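Local coordinates for probable glutamine synthetase (Pseudomonas aeruginosa, PDB 4HPP), which belongs to the glutamine synthetase family and, in this model, binds glutamic acid and magnesium in a pocket of its catalytic domain, at residues A223-P228 with S287-K292. Sequence-based numbering, arbitrary orientation.
Sequences APLPAP and SYLRLK. With GLU (glutamic acid), chain D.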
loop_
_atom_site.group_PDB
_atom_site.type_symbol
_atom_site.label_atom_id
_atom_site.label_comp_id
_atom_site.label_asym_id
_atom_site.label_seq_id
_atom_site.Cartn_x
_atom_site.Cartn_y
_atom_site.Cartn_z
ATOM N N ALA A 223 -14.303 -31.363 5.174
ATOM C CA ALA A 223 -14.171 -32.708 4.558
ATOM C C ALA A 223 -13.773 -33.681 5.648
ATOM O O ALA A 223 -13.072 -33.282 6.594
ATOM C CB ALA A 223 -13.111 -32.709 3.471
ATOM N N PRO A 224 -14.219 -34.952 5.538
ATOM C CA PRO A 224 -13.789 -35.904 6.565
ATOM C C PRO A 224 -12.266 -35.899 6.762
ATOM O O PRO A 224 -11.826 -35.942 7.917
ATOM C CB PRO A 224 -14.299 -37.286 6.063
ATOM C CG PRO A 224 -15.280 -37.003 4.983
ATOM C CD PRO A 224 -15.130 -35.558 4.546
ATOM N N LEU A 225 -11.478 -35.853 5.676
ATOM C CA LEU A 225 -10.019 -35.732 5.826
ATOM C C LEU A 225 -9.496 -34.456 5.158
ATOM O O LEU A 225 -9.464 -34.342 3.908
ATOM C CB LEU A 225 -9.278 -36.993 5.336
ATOM C CG LEU A 225 -7.771 -36.961 5.641
ATOM C CD1 LEU A 225 -7.464 -37.158 7.132
ATOM C CD2 LEU A 225 -7.007 -37.980 4.805
ATOM N N PRO A 226 -9.126 -33.468 5.982
ATOM C CA PRO A 226 -8.780 -32.120 5.477
ATOM C C PRO A 226 -7.558 -32.102 4.524
ATOM O O PRO A 226 -7.491 -31.292 3.589
ATOM C CB PRO A 226 -8.437 -31.337 6.738
ATOM C CG PRO A 226 -8.320 -32.332 7.843
ATOM C CD PRO A 226 -9.129 -33.550 7.452
ATOM N N ALA A 227 -6.584 -32.953 4.796
ATOM C CA ALA A 227 -5.386 -33.095 3.957
ATOM C C ALA A 227 -4.650 -34.386 4.322
ATOM O O ALA A 227 -4.785 -34.915 5.430
ATOM C CB ALA A 227 -4.459 -31.897 4.098
ATOM N N PRO A 228 -3.860 -34.912 3.389
ATOM C CA PRO A 228 -3.285 -36.224 3.717
ATOM C C PRO A 228 -2.539 -36.305 5.079
ATOM O O PRO A 228 -1.746 -35.409 5.405
ATOM C CB PRO A 228 -2.350 -36.467 2.525
ATOM C CG PRO A 228 -3.067 -35.812 1.392
ATOM C CD PRO A 228 -3.472 -34.487 2.023
ATOM N N SER A 287 -15.054 -40.399 2.740
ATOM C CA SER A 287 -15.482 -40.720 4.094
ATOM C C SER A 287 -14.707 -41.910 4.637
ATOM O O SER A 287 -14.468 -42.020 5.866
ATOM C CB SER A 287 -16.977 -40.964 4.164
ATOM O OG SER A 287 -17.695 -39.755 3.967
ATOM N N TYR A 288 -14.270 -42.781 3.723
ATOM C CA TYR A 288 -13.614 -44.017 4.147
ATOM C C TYR A 288 -12.122 -43.890 4.475
ATOM O O TYR A 288 -11.589 -44.767 5.117
ATOM C CB TYR A 288 -14.053 -45.217 3.307
ATOM C CG TYR A 288 -15.511 -45.352 3.513
ATOM C CD1 TYR A 288 -16.404 -44.577 2.764
ATOM C CD2 TYR A 288 -16.009 -46.137 4.538
ATOM C CE1 TYR A 288 -17.762 -44.632 2.985
ATOM C CE2 TYR A 288 -17.377 -46.175 4.797
ATOM C CZ TYR A 288 -18.243 -45.421 4.014
ATOM O OH TYR A 288 -19.603 -45.454 4.264
ATOM N N LEU A 289 -11.499 -42.762 4.108
ATOM C CA LEU A 289 -10.179 -42.410 4.662
ATOM C C LEU A 289 -10.267 -42.066 6.152
ATOM O O LEU A 289 -9.257 -42.133 6.853
ATOM C CB LEU A 289 -9.508 -41.244 3.901
ATOM C CG LEU A 289 -9.760 -41.210 2.393
ATOM C CD1 LEU A 289 -9.378 -39.874 1.796
ATOM C CD2 LEU A 289 -8.981 -42.351 1.705
ATOM N N ARG A 290 -11.461 -41.673 6.607
ATOM C CA ARG A 290 -11.744 -41.348 8.025
ATOM C C ARG A 290 -12.214 -42.584 8.846
ATOM O O ARG A 290 -11.668 -42.871 9.949
ATOM C CB ARG A 290 -12.750 -40.175 8.124
ATOM C CG ARG A 290 -13.453 -40.064 9.467
ATOM C CD ARG A 290 -14.249 -38.760 9.650
ATOM N NE ARG A 290 -14.714 -38.724 11.027
ATOM C CZ ARG A 290 -15.784 -39.366 11.512
ATOM N NH1 ARG A 290 -16.065 -39.281 12.803
ATOM N NH2 ARG A 290 -16.597 -40.061 10.726
ATOM N N LEU A 291 -13.192 -43.327 8.304
ATOM C CA LEU A 291 -13.759 -44.518 8.993
ATOM C C LEU A 291 -12.811 -45.730 9.160
ATOM O O LEU A 291 -12.821 -46.410 10.202
ATOM C CB LEU A 291 -15.051 -44.984 8.321
ATOM C CG LEU A 291 -16.425 -44.375 8.539
ATOM C CD1 LEU A 291 -17.355 -45.569 8.400
ATOM C CD2 LEU A 291 -16.588 -43.701 9.901
ATOM N N LYS A 292 -12.035 -46.016 8.120
ATOM C CA LYS A 292 -10.971 -47.000 8.206
ATOM C C LYS A 292 -9.690 -46.217 7.904
ATOM O O LYS A 292 -9.207 -46.266 6.770
ATOM C CB LYS A 292 -11.193 -48.155 7.211
HETATM N N GLU D . -11.893 -35.809 15.024
HETATM C CA GLU D . -12.598 -37.066 15.503
HETATM C C GLU D . -13.597 -37.703 14.510
HETATM O O GLU D . -13.329 -37.831 13.322
HETATM C CB GLU D . -13.311 -36.795 16.822
HETATM C CG GLU D . -12.372 -36.588 17.979
HETATM C CD GLU D . -13.087 -36.114 19.201
HETATM O OE1 GLU D . -13.110 -36.890 20.168
HETATM O OE2 GLU D . -13.635 -34.984 19.187
HETATM O OXT GLU D . -14.715 -38.101 14.859
#
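Pro224 lies with its ring against segment 287-292, meeting both Ser287 and Arg290. Its CB packs along the aliphatic part of the Arg290 side chain, 3.9 Å from CB of Arg290 and equally close to CD, while its CG faces Ser287, 3.8 Å from OG of Ser287. Beside it, Leu225 brings one methyl up to Leu289, with CD2 of Leu225 4.2 Å from CB of Leu289. No hydrogen bond crosses between the two segments; they meet through van der Waals contact.

Beyond the proline, Arg290 runs out extended, with CG anti to its own backbone N (chi1 161°), and this carries the guanidinium to the alpha-carboxylate of the bound glutamic acid. The carboxylate approaches at the guanidinium edge, near its plane. NE of Arg290 donates to O of the ligand at 2.8 Å, and NH1 of Arg290 reaches OXT at 2.7 Å, fairly straight at 162°; NH1 also makes a weak bond to O, so O is shared by NE and NH1. NH1 also donates to the carbonyl of Arg334, another pocket residue, which restricts rotation of the group. Ser287 OG is hydrogen-bonded to Asp337 and Thr284, and the Ser287 carbonyl O accepts from the backbone N of both Arg290 and Leu291, which closes the turn carrying Arg290.

In the catalytic domain, the loop between strands 219-221 and 235-243 abuts the short helix 288-291, and Leu225 and Leu289 both reach Cys436 on helix 432-439.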